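Putative alpha-galactosidase/melibiase (Bacteroides fragilis, PDB 4OGZ) probably hydrolyses terminal, non-reducing alpha-D-galactose residues from alpha-galactosides, as a family 27 glycoside hydrolase with a TIM-barrel catalytic domain. Local coordinates at residues A[208-213]-A[245-250]; A[129-134]-A[374-379]; A[16-21]-A[97-102]. All coordinates share one frame; numbering follows the deposited sequence.

Contact 1: residues A[208-213]-A[245-250]; sequences DFASWG and TDRSIV
A Schellman motif closes helix 202-211 of the TIM barrel, and its last turn, A210 to G213, packs against T245 to I249, the loop that leads from helix 228-244 into strand 250-254. G213 has a positive phi (84°), where a side chain would press on the preceding carbonyl oxygen; glycine avoids this, and its CA and C come against one face of the R247 guanidinium, with G213 CA above the centre, 3.5 Å from the plane. A bend at chi3 (90°) brings the group there, after R247 CD has passed A210 O at 3.4 Å. The guanidinium is held in place by neighbours: NE bonds to V214 O, NH2 forms a salt bridge with D215, and NH1 reaches a triethylene glycol probably left from crystallisation. Arginine suits the place because its aliphatic stem passes across the end of the helix while its charged end is bonded to V214 and D215. On the helix flank, A210 is small enough to let the loop come close. Its CB meets T245 CB at 3.6 Å, lies 3.9 Å from D246 OD1, and is 4.4 Å from I249 CD1.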
loop_
_atom_site.group_PDB
_atom_site.type_symbol
_atom_site.label_atom_id
_atom_site.label_comp_id
_atom_site.label_asym_id
_atom_site.label_seq_id
_atom_site.Cartn_x
_atom_site.Cartn_y
_atom_site.Cartn_z
ATOM N N ASP A 208 -1.946 -5.319 -23.874
ATOM C CA ASP A 208 -1.475 -6.606 -23.419
ATOM C C ASP A 208 -1.733 -6.757 -21.918
ATOM O O ASP A 208 -2.290 -7.745 -21.479
ATOM C CB ASP A 208 0.017 -6.781 -23.750
ATOM C CG ASP A 208 0.252 -7.151 -25.215
ATOM O OD1 ASP A 208 -0.755 -7.317 -25.941
ATOM O OD2 ASP A 208 1.435 -7.317 -25.634
ATOM N N PHE A 209 -1.358 -5.748 -21.139
ATOM C CA PHE A 209 -1.488 -5.788 -19.666
ATOM C C PHE A 209 -2.911 -6.052 -19.272
ATOM O O PHE A 209 -3.190 -6.950 -18.469
ATOM C CB PHE A 209 -0.971 -4.476 -19.026
ATOM C CG PHE A 209 0.524 -4.242 -19.184
ATOM C CD1 PHE A 209 1.415 -5.293 -19.389
ATOM C CD2 PHE A 209 1.038 -2.943 -19.108
ATOM C CE1 PHE A 209 2.776 -5.061 -19.505
ATOM C CE2 PHE A 209 2.382 -2.697 -19.234
ATOM C CZ PHE A 209 3.268 -3.758 -19.450
ATOM N N ALA A 210 -3.824 -5.281 -19.865
ATOM C CA ALA A 210 -5.230 -5.488 -19.657
ATOM C C ALA A 210 -5.720 -6.898 -20.017
ATOM O O ALA A 210 -6.443 -7.534 -19.215
ATOM C CB ALA A 210 -6.033 -4.455 -20.445
ATOM N N SER A 211 -5.318 -7.408 -21.184
ATOM C CA SER A 211 -5.684 -8.780 -21.565
ATOM C C SER A 211 -5.148 -9.854 -20.590
ATOM O O SER A 211 -5.774 -10.903 -20.432
ATOM C CB SER A 211 -5.227 -9.097 -23.013
ATOM O OG SER A 211 -3.832 -9.325 -23.066
ATOM N N TRP A 212 -4.009 -9.595 -19.933
ATOM C CA TRP A 212 -3.500 -10.505 -18.918
ATOM C C TRP A 212 -4.191 -10.339 -17.554
ATOM O O TRP A 212 -3.928 -11.114 -16.646
ATOM C CB TRP A 212 -1.984 -10.365 -18.701
ATOM C CG TRP A 212 -1.166 -10.494 -19.922
ATOM C CD1 TRP A 212 -1.475 -11.214 -21.068
ATOM C CD2 TRP A 212 0.140 -9.987 -20.124
ATOM N NE1 TRP A 212 -0.439 -11.148 -21.971
ATOM C CE2 TRP A 212 0.535 -10.348 -21.438
ATOM C CE3 TRP A 212 0.992 -9.182 -19.364
ATOM C CZ2 TRP A 212 1.750 -9.952 -21.974
ATOM C CZ3 TRP A 212 2.157 -8.795 -19.898
ATOM C CH2 TRP A 212 2.547 -9.178 -21.176
ATOM N N GLY A 213 -5.079 -9.345 -17.396
ATOM C CA GLY A 213 -5.758 -9.135 -16.114
ATOM C C GLY A 213 -4.981 -8.334 -15.098
ATOM O O GLY A 213 -5.265 -8.396 -13.898
ATOM N N THR A 245 -7.853 1.146 -21.945
ATOM C CA THR A 245 -8.166 -0.279 -21.834
ATOM C C THR A 245 -9.555 -0.505 -21.210
ATOM O O THR A 245 -10.211 0.427 -20.768
ATOM C CB THR A 245 -7.144 -1.050 -20.992
ATOM O OG1 THR A 245 -7.319 -0.719 -19.612
ATOM C CG2 THR A 245 -5.688 -0.766 -21.470
ATOM N N ASP A 246 -9.976 -1.758 -21.173
ATOM C CA ASP A 246 -11.277 -2.137 -20.583
ATOM C C ASP A 246 -11.239 -2.417 -19.057
ATOM O O ASP A 246 -12.148 -3.022 -18.518
ATOM C CB ASP A 246 -11.866 -3.360 -21.362
ATOM C CG ASP A 246 -10.961 -4.642 -21.297
ATOM O OD1 ASP A 246 -9.884 -4.628 -20.672
ATOM O OD2 ASP A 246 -11.344 -5.680 -21.891
ATOM N N ARG A 247 -10.166 -2.016 -18.382
ATOM C CA ARG A 247 -9.946 -2.278 -16.968
ATOM C C ARG A 247 -9.615 -1.052 -16.162
ATOM O O ARG A 247 -9.051 -0.099 -16.669
ATOM C CB ARG A 247 -8.727 -3.195 -16.727
ATOM C CG ARG A 247 -8.888 -4.590 -17.143
ATOM C CD ARG A 247 -7.605 -5.377 -16.850
ATOM N NE ARG A 247 -7.529 -6.009 -15.527
ATOM C CZ ARG A 247 -8.336 -6.973 -15.089
ATOM N NH1 ARG A 247 -9.376 -7.400 -15.829
ATOM N NH2 ARG A 247 -8.149 -7.471 -13.865
ATOM N N SER A 248 -9.875 -1.142 -14.873
ATOM C CA SER A 248 -9.359 -0.182 -13.912
ATOM C C SER A 248 -7.921 -0.576 -13.530
ATOM O O SER A 248 -7.727 -1.470 -12.714
ATOM C CB SER A 248 -10.266 -0.159 -12.674
ATOM O OG SER A 248 -11.525 0.401 -13.038
ATOM N N ILE A 249 -6.924 0.064 -14.135
ATOM C CA ILE A 249 -5.513 -0.199 -13.797
ATOM C C ILE A 249 -4.919 0.955 -13.033
ATOM O O ILE A 249 -4.957 2.127 -13.480
ATOM C CB ILE A 249 -4.667 -0.484 -15.026
ATOM C CG1 ILE A 249 -5.229 -1.691 -15.785
ATOM C CG2 ILE A 249 -3.238 -0.804 -14.631
ATOM C CD1 ILE A 249 -4.645 -1.894 -17.169
ATOM N N VAL A 250 -4.394 0.632 -11.860
ATOM C CA VAL A 250 -3.698 1.591 -11.019
ATOM C C VAL A 250 -2.402 2.001 -11.698
ATOM O O VAL A 250 -1.618 1.157 -12.195
ATOM C CB VAL A 250 -3.423 1.018 -9.601
ATOM C CG1 VAL A 250 -2.508 1.923 -8.792
ATOM C CG2 VAL A 250 -4.730 0.789 -8.859
#

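Contact 2: residues A[129-134]-A[374-379]; sequences NGMRDL and ILLNKD
The flat groups that L376 meets are backbone peptides. Its CD2 sits over one face of the G130-M131 peptide, 3.9 Å from G130 C, while its CD1 comes up to the oxygen end of the N129 carbonyl, 3.5 Å from N129 O. Glycine fits here twice over: its phi is positive (106°), and a CB on G130 would point into L376 CD1. Nearby, the carboxamide of N129 is fixed by an Asx turn in which OD1 accepts from M131 N at 2.9 Å in a nearly straight bond (165°). M131, a selenomethionine, crosses L376 at about a right angle, with its CG 3.6 Å from L376 CD2. L134 comes from the other end of the loop, and its CG, anti to the carbonyl carbon (chi1 -65°), points its methyls at the facing segment. Its CD1 is pressed on L376 CA at 3.4 Å, tighter than usual, and its CD2 meets K378 CB at 4.2 Å. N377 caps helix 378-384: its OD1 accepts from L380 N and, weakly, from D379 N, while its ND2 is bonded to V445 O. The setting is characteristic of a closed TIM barrel: the loop between helix 116-128 and strand 138-140 packs on the junction of helices 369-375 and 378-384, which follow the eighth strand.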
loop_
_atom_site.group_PDB
_atom_site.type_symbol
_atom_site.label_atom_id
_atom_site.label_comp_id
_atom_site.label_asym_id
_atom_site.label_seq_id
_atom_site.Cartn_x
_atom_site.Cartn_y
_atom_site.Cartn_z
ATOM N N ASN A 129 -1.980 -16.362 6.388
ATOM C CA ASN A 129 -1.201 -15.801 7.493
ATOM C C ASN A 129 -1.807 -14.584 8.140
ATOM O O ASN A 129 -1.174 -14.013 9.014
ATOM C CB ASN A 129 0.248 -15.491 7.055
ATOM C CG ASN A 129 0.349 -14.327 6.074
ATOM O OD1 ASN A 129 -0.585 -13.558 5.879
ATOM N ND2 ASN A 129 1.506 -14.206 5.444
ATOM N N GLY A 130 -3.015 -14.168 7.705
ATOM C CA GLY A 130 -3.617 -12.999 8.267
ATOM C C GLY A 130 -3.617 -11.750 7.414
ATOM O O GLY A 130 -4.494 -10.896 7.597
HETATM N N MSE A 131 -2.681 -11.628 6.470
HETATM C CA MSE A 131 -2.508 -10.353 5.726
HETATM C C MSE A 131 -3.698 -10.056 4.842
HETATM O O MSE A 131 -4.158 -8.901 4.797
HETATM C CB MSE A 131 -1.211 -10.311 4.905
HETATM C CG MSE A 131 0.005 -10.369 5.852
HETATM SE SE MSE A 131 1.637 -10.435 4.766
HETATM C CE MSE A 131 1.416 -8.838 3.634
ATOM N N ARG A 132 -4.229 -11.064 4.146
ATOM C CA ARG A 132 -5.415 -10.822 3.318
ATOM C C ARG A 132 -6.574 -10.316 4.150
ATOM O O ARG A 132 -7.387 -9.473 3.702
ATOM C CB ARG A 132 -5.845 -12.077 2.555
ATOM C CG ARG A 132 -6.933 -11.839 1.529
ATOM C CD ARG A 132 -7.257 -13.051 0.695
ATOM N NE ARG A 132 -7.956 -14.075 1.470
ATOM C CZ ARG A 132 -8.816 -14.955 0.977
ATOM N NH1 ARG A 132 -9.116 -14.981 -0.312
ATOM N NH2 ARG A 132 -9.359 -15.829 1.782
ATOM N N ASP A 133 -6.675 -10.813 5.370
ATOM C CA ASP A 133 -7.805 -10.388 6.226
ATOM C C ASP A 133 -7.605 -9.042 6.921
ATOM O O ASP A 133 -8.532 -8.532 7.565
ATOM C CB ASP A 133 -8.137 -11.520 7.207
ATOM C CG ASP A 133 -8.784 -12.675 6.498
ATOM O OD1 ASP A 133 -9.863 -12.431 5.915
ATOM O OD2 ASP A 133 -8.212 -13.802 6.458
ATOM N N LEU A 134 -6.425 -8.449 6.728
ATOM C CA LEU A 134 -6.150 -7.070 7.111
ATOM C C LEU A 134 -6.045 -6.125 5.945
ATOM O O LEU A 134 -5.766 -4.922 6.117
ATOM C CB LEU A 134 -4.858 -7.025 7.947
ATOM C CG LEU A 134 -5.004 -7.770 9.269
ATOM C CD1 LEU A 134 -3.738 -7.612 10.089
ATOM C CD2 LEU A 134 -6.187 -7.280 10.098
ATOM N N ILE A 374 4.250 -6.467 13.741
ATOM C CA ILE A 374 4.213 -5.135 13.143
ATOM C C ILE A 374 3.203 -5.106 11.988
ATOM O O ILE A 374 2.258 -4.317 12.001
ATOM C CB ILE A 374 5.606 -4.724 12.649
ATOM C CG1 ILE A 374 6.564 -4.576 13.859
ATOM C CG2 ILE A 374 5.513 -3.445 11.842
ATOM C CD1 ILE A 374 8.036 -4.567 13.501
ATOM N N LEU A 375 3.390 -6.003 11.023
ATOM C CA LEU A 375 2.601 -5.980 9.781
ATOM C C LEU A 375 1.126 -6.360 9.957
ATOM O O LEU A 375 0.321 -6.102 9.076
ATOM C CB LEU A 375 3.223 -6.936 8.765
ATOM C CG LEU A 375 4.602 -6.558 8.250
ATOM C CD1 LEU A 375 5.020 -7.577 7.207
ATOM C CD2 LEU A 375 4.651 -5.166 7.648
ATOM N N LEU A 376 0.799 -7.051 11.049
ATOM C CA LEU A 376 -0.570 -7.403 11.328
ATOM C C LEU A 376 -1.180 -6.495 12.408
ATOM O O LEU A 376 -2.123 -6.899 13.047
ATOM C CB LEU A 376 -0.686 -8.898 11.720
ATOM C CG LEU A 376 -0.216 -9.942 10.680
ATOM C CD1 LEU A 376 -0.490 -11.336 11.224
ATOM C CD2 LEU A 376 -0.869 -9.809 9.316
ATOM N N ASN A 377 -0.656 -5.290 12.621
ATOM C CA ASN A 377 -1.224 -4.406 13.619
ATOM C C ASN A 377 -2.452 -3.764 12.996
ATOM O O ASN A 377 -2.325 -2.847 12.196
ATOM C CB ASN A 377 -0.259 -3.321 14.092
ATOM C CG ASN A 377 -0.833 -2.489 15.233
ATOM O OD1 ASN A 377 -1.993 -2.020 15.158
ATOM N ND2 ASN A 377 -0.031 -2.228 16.252
ATOM N N LYS A 378 -3.601 -4.305 13.346
ATOM C CA LYS A 378 -4.894 -3.912 12.778
ATOM C C LYS A 378 -5.207 -2.439 12.992
ATOM O O LYS A 378 -5.938 -1.819 12.178
ATOM C CB LYS A 378 -5.944 -4.793 13.449
ATOM C CG LYS A 378 -7.396 -4.414 13.297
ATOM C CD LYS A 378 -8.211 -5.259 14.284
ATOM C CE LYS A 378 -9.662 -5.416 13.866
ATOM N NZ LYS A 378 -10.125 -6.834 13.927
ATOM N N ASP A 379 -4.709 -1.882 14.099
ATOM C CA ASP A 379 -5.049 -0.524 14.502
ATOM C C ASP A 379 -4.250 0.488 13.710
ATOM O O ASP A 379 -4.799 1.478 13.235
ATOM C CB ASP A 379 -4.814 -0.309 16.004
ATOM C CG ASP A 379 -5.742 -1.152 16.885
ATOM O OD1 ASP A 379 -6.880 -1.434 16.462
ATOM O OD2 ASP A 379 -5.309 -1.542 18.007
#

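Contact 3: residues A[16-21]-A[97-102]; sequences NPPHVV and LLTPPM
T99 OG1 has two polar partners: a water that donates to it at 2.7 Å, and Q385 OE1, its hydrogen-bonding partner within the protein. The same water donates to V20 O, also at 2.7 Å, so both of its hydrogens are spent in tying the edge strand 20-23 of the Ig-like domain to the chain entering the first strand of the TIM barrel. Threonine is apt because its two branches do different work. With chi1 at 67°, OG1 lies between the backbone N and the carbonyl carbon and takes up the polar partners, while CG2 turns to V20, 3.9 Å from V20 CG1, the two side chains sliding past each other in opposite directions. P18, which follows a cis peptide bond, brings its CB to 3.6 Å from T99 OG1. Its ring also touches F31 of strand 28-36. At the other end V20 CG2, anti to the backbone N, meets L98 CD1 at 3.8 Å as these side chains cross at about a right angle. L98 CD1 also reaches the V21 backbone, 3.9 Å from V21 C, so the leucine branch spans the start of the strand. Valine is well placed, since its branching at CB gives one methyl to each of two neighbours. The joint thus combines apolar contacts of P18, V20, L98 and T99 with one bridging water beside them, without a charged pair between the two segments; its hold probably rests on shape fit and on that water's two directed bonds.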
loop_
_atom_site.group_PDB
_atom_site.type_symbol
_atom_site.label_atom_id
_atom_site.label_comp_id
_atom_site.label_asym_id
_atom_site.label_seq_id
_atom_site.Cartn_x
_atom_site.Cartn_y
_atom_site.Cartn_z
ATOM N N ASN A 16 -12.932 -5.934 8.422
ATOM C CA ASN A 16 -11.896 -4.944 8.515
ATOM C C ASN A 16 -11.859 -3.993 7.325
ATOM O O ASN A 16 -12.402 -4.293 6.262
ATOM C CB ASN A 16 -10.544 -5.657 8.676
ATOM C CG ASN A 16 -10.504 -6.502 9.934
ATOM O OD1 ASN A 16 -10.986 -6.056 10.976
ATOM N ND2 ASN A 16 -9.966 -7.723 9.848
ATOM N N PRO A 17 -11.241 -2.824 7.522
ATOM C CA PRO A 17 -11.062 -1.861 6.457
ATOM C C PRO A 17 -10.268 -2.487 5.305
ATOM O O PRO A 17 -9.518 -3.432 5.528
ATOM C CB PRO A 17 -10.199 -0.773 7.098
ATOM C CG PRO A 17 -10.370 -0.904 8.557
ATOM C CD PRO A 17 -10.850 -2.296 8.837
ATOM N N PRO A 18 -10.393 -1.934 4.100
ATOM C CA PRO A 18 -11.098 -0.692 3.765
ATOM C C PRO A 18 -12.623 -0.835 3.701
ATOM O O PRO A 18 -13.145 -1.886 3.245
ATOM C CB PRO A 18 -10.571 -0.365 2.375
ATOM C CG PRO A 18 -10.170 -1.690 1.795
ATOM C CD PRO A 18 -9.731 -2.551 2.929
ATOM N N HIS A 19 -13.306 0.201 4.195
ATOM C CA HIS A 19 -14.784 0.295 4.156
ATOM C C HIS A 19 -15.279 1.126 2.991
ATOM O O HIS A 19 -16.499 1.370 2.852
ATOM C CB HIS A 19 -15.306 0.872 5.474
ATOM C CG HIS A 19 -14.913 0.062 6.673
ATOM N ND1 HIS A 19 -15.206 -1.273 6.783
ATOM C CD2 HIS A 19 -14.285 0.407 7.821
ATOM C CE1 HIS A 19 -14.747 -1.729 7.934
ATOM N NE2 HIS A 19 -14.151 -0.736 8.572
ATOM N N VAL A 20 -14.343 1.577 2.153
ATOM C CA VAL A 20 -14.676 2.343 0.966
ATOM C C VAL A 20 -13.709 1.896 -0.138
ATOM O O VAL A 20 -12.507 1.768 0.095
ATOM C CB VAL A 20 -14.624 3.870 1.246
ATOM C CG1 VAL A 20 -13.449 4.246 2.098
ATOM C CG2 VAL A 20 -14.567 4.679 -0.023
ATOM N N VAL A 21 -14.254 1.642 -1.325
ATOM C CA VAL A 21 -13.486 1.168 -2.453
ATOM C C VAL A 21 -13.991 1.848 -3.712
ATOM O O VAL A 21 -15.183 2.114 -3.846
ATOM C CB VAL A 21 -13.568 -0.359 -2.600
ATOM C CG1 VAL A 21 -13.100 -1.011 -1.335
ATOM C CG2 VAL A 21 -14.985 -0.799 -2.900
ATOM N N LEU A 97 -8.169 3.690 -5.668
ATOM C CA LEU A 97 -7.415 3.794 -4.420
ATOM C C LEU A 97 -7.962 4.876 -3.488
ATOM O O LEU A 97 -7.258 5.824 -3.115
ATOM C CB LEU A 97 -5.938 4.043 -4.707
ATOM C CG LEU A 97 -5.283 3.048 -5.630
ATOM C CD1 LEU A 97 -3.763 3.277 -5.656
ATOM C CD2 LEU A 97 -5.611 1.624 -5.195
ATOM N N LEU A 98 -9.214 4.716 -3.085
ATOM C CA LEU A 98 -9.819 5.662 -2.138
ATOM C C LEU A 98 -9.265 5.487 -0.721
ATOM O O LEU A 98 -9.543 6.295 0.174
ATOM C CB LEU A 98 -11.350 5.533 -2.161
ATOM C CG LEU A 98 -11.961 5.923 -3.496
ATOM C CD1 LEU A 98 -13.467 5.741 -3.479
ATOM C CD2 LEU A 98 -11.633 7.363 -3.875
ATOM N N THR A 99 -8.507 4.406 -0.533
ATOM C CA THR A 99 -7.594 4.252 0.568
ATOM C C THR A 99 -6.236 3.841 -0.016
ATOM O O THR A 99 -6.175 3.381 -1.143
ATOM C CB THR A 99 -8.115 3.203 1.577
ATOM O OG1 THR A 99 -8.125 1.891 0.987
ATOM C CG2 THR A 99 -9.580 3.573 2.025
ATOM N N PRO A 100 -5.159 3.970 0.760
ATOM C CA PRO A 100 -3.859 3.557 0.219
ATOM C C PRO A 100 -3.778 2.044 -0.114
ATOM O O PRO A 100 -4.328 1.189 0.604
ATOM C CB PRO A 100 -2.894 3.954 1.321
ATOM C CG PRO A 100 -3.552 5.090 2.035
ATOM C CD PRO A 100 -5.021 4.772 1.995
ATOM N N PRO A 101 -3.187 1.732 -1.260
ATOM C CA PRO A 101 -3.011 0.367 -1.634
ATOM C C PRO A 101 -2.156 -0.360 -0.610
ATOM O O PRO A 101 -1.200 0.214 -0.113
ATOM C CB PRO A 101 -2.265 0.456 -2.989
ATOM C CG PRO A 101 -1.508 1.716 -2.923
ATOM C CD PRO A 101 -2.362 2.638 -2.088
HETATM N N MSE A 102 -2.519 -1.605 -0.314
HETATM C CA MSE A 102 -1.735 -2.476 0.574
HETATM C C MSE A 102 -1.423 -3.715 -0.166
HETATM O O MSE A 102 -2.242 -4.205 -0.938
HETATM C CB MSE A 102 -2.537 -2.869 1.808
HETATM C CG MSE A 102 -2.997 -1.636 2.582
HETATM SE SE MSE A 102 -4.190 -2.162 4.061
HETATM C CE MSE A 102 -2.861 -3.305 4.916
HETATM O O HOH W 1 -10.033 1.151 -0.824
#

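Contact 3 lies between the other two, its centre about 20 Å from that of contact 1 and about 14 Å from that of contact 2, whereas contacts 1 and 2 are about 28 Å apart between centres. V250 CG1 packs on L97 CD1 at 3.6 Å, linking contact 1 to contact 3. N16 ND2 probably bonds to D133 O (2.8 Å), joining contact 3 to contact 2. Four of the segments, 97-102, 129-134, 208-213 and 245-250, precede barrel strands, so they lie towards the strands' N-terminal ends. The active site of TIM-barrel enzymes is at the C-terminal ends, so these contacts probably lie at the end of the barrel away from it, where contact 3 meets the Ig-like domain.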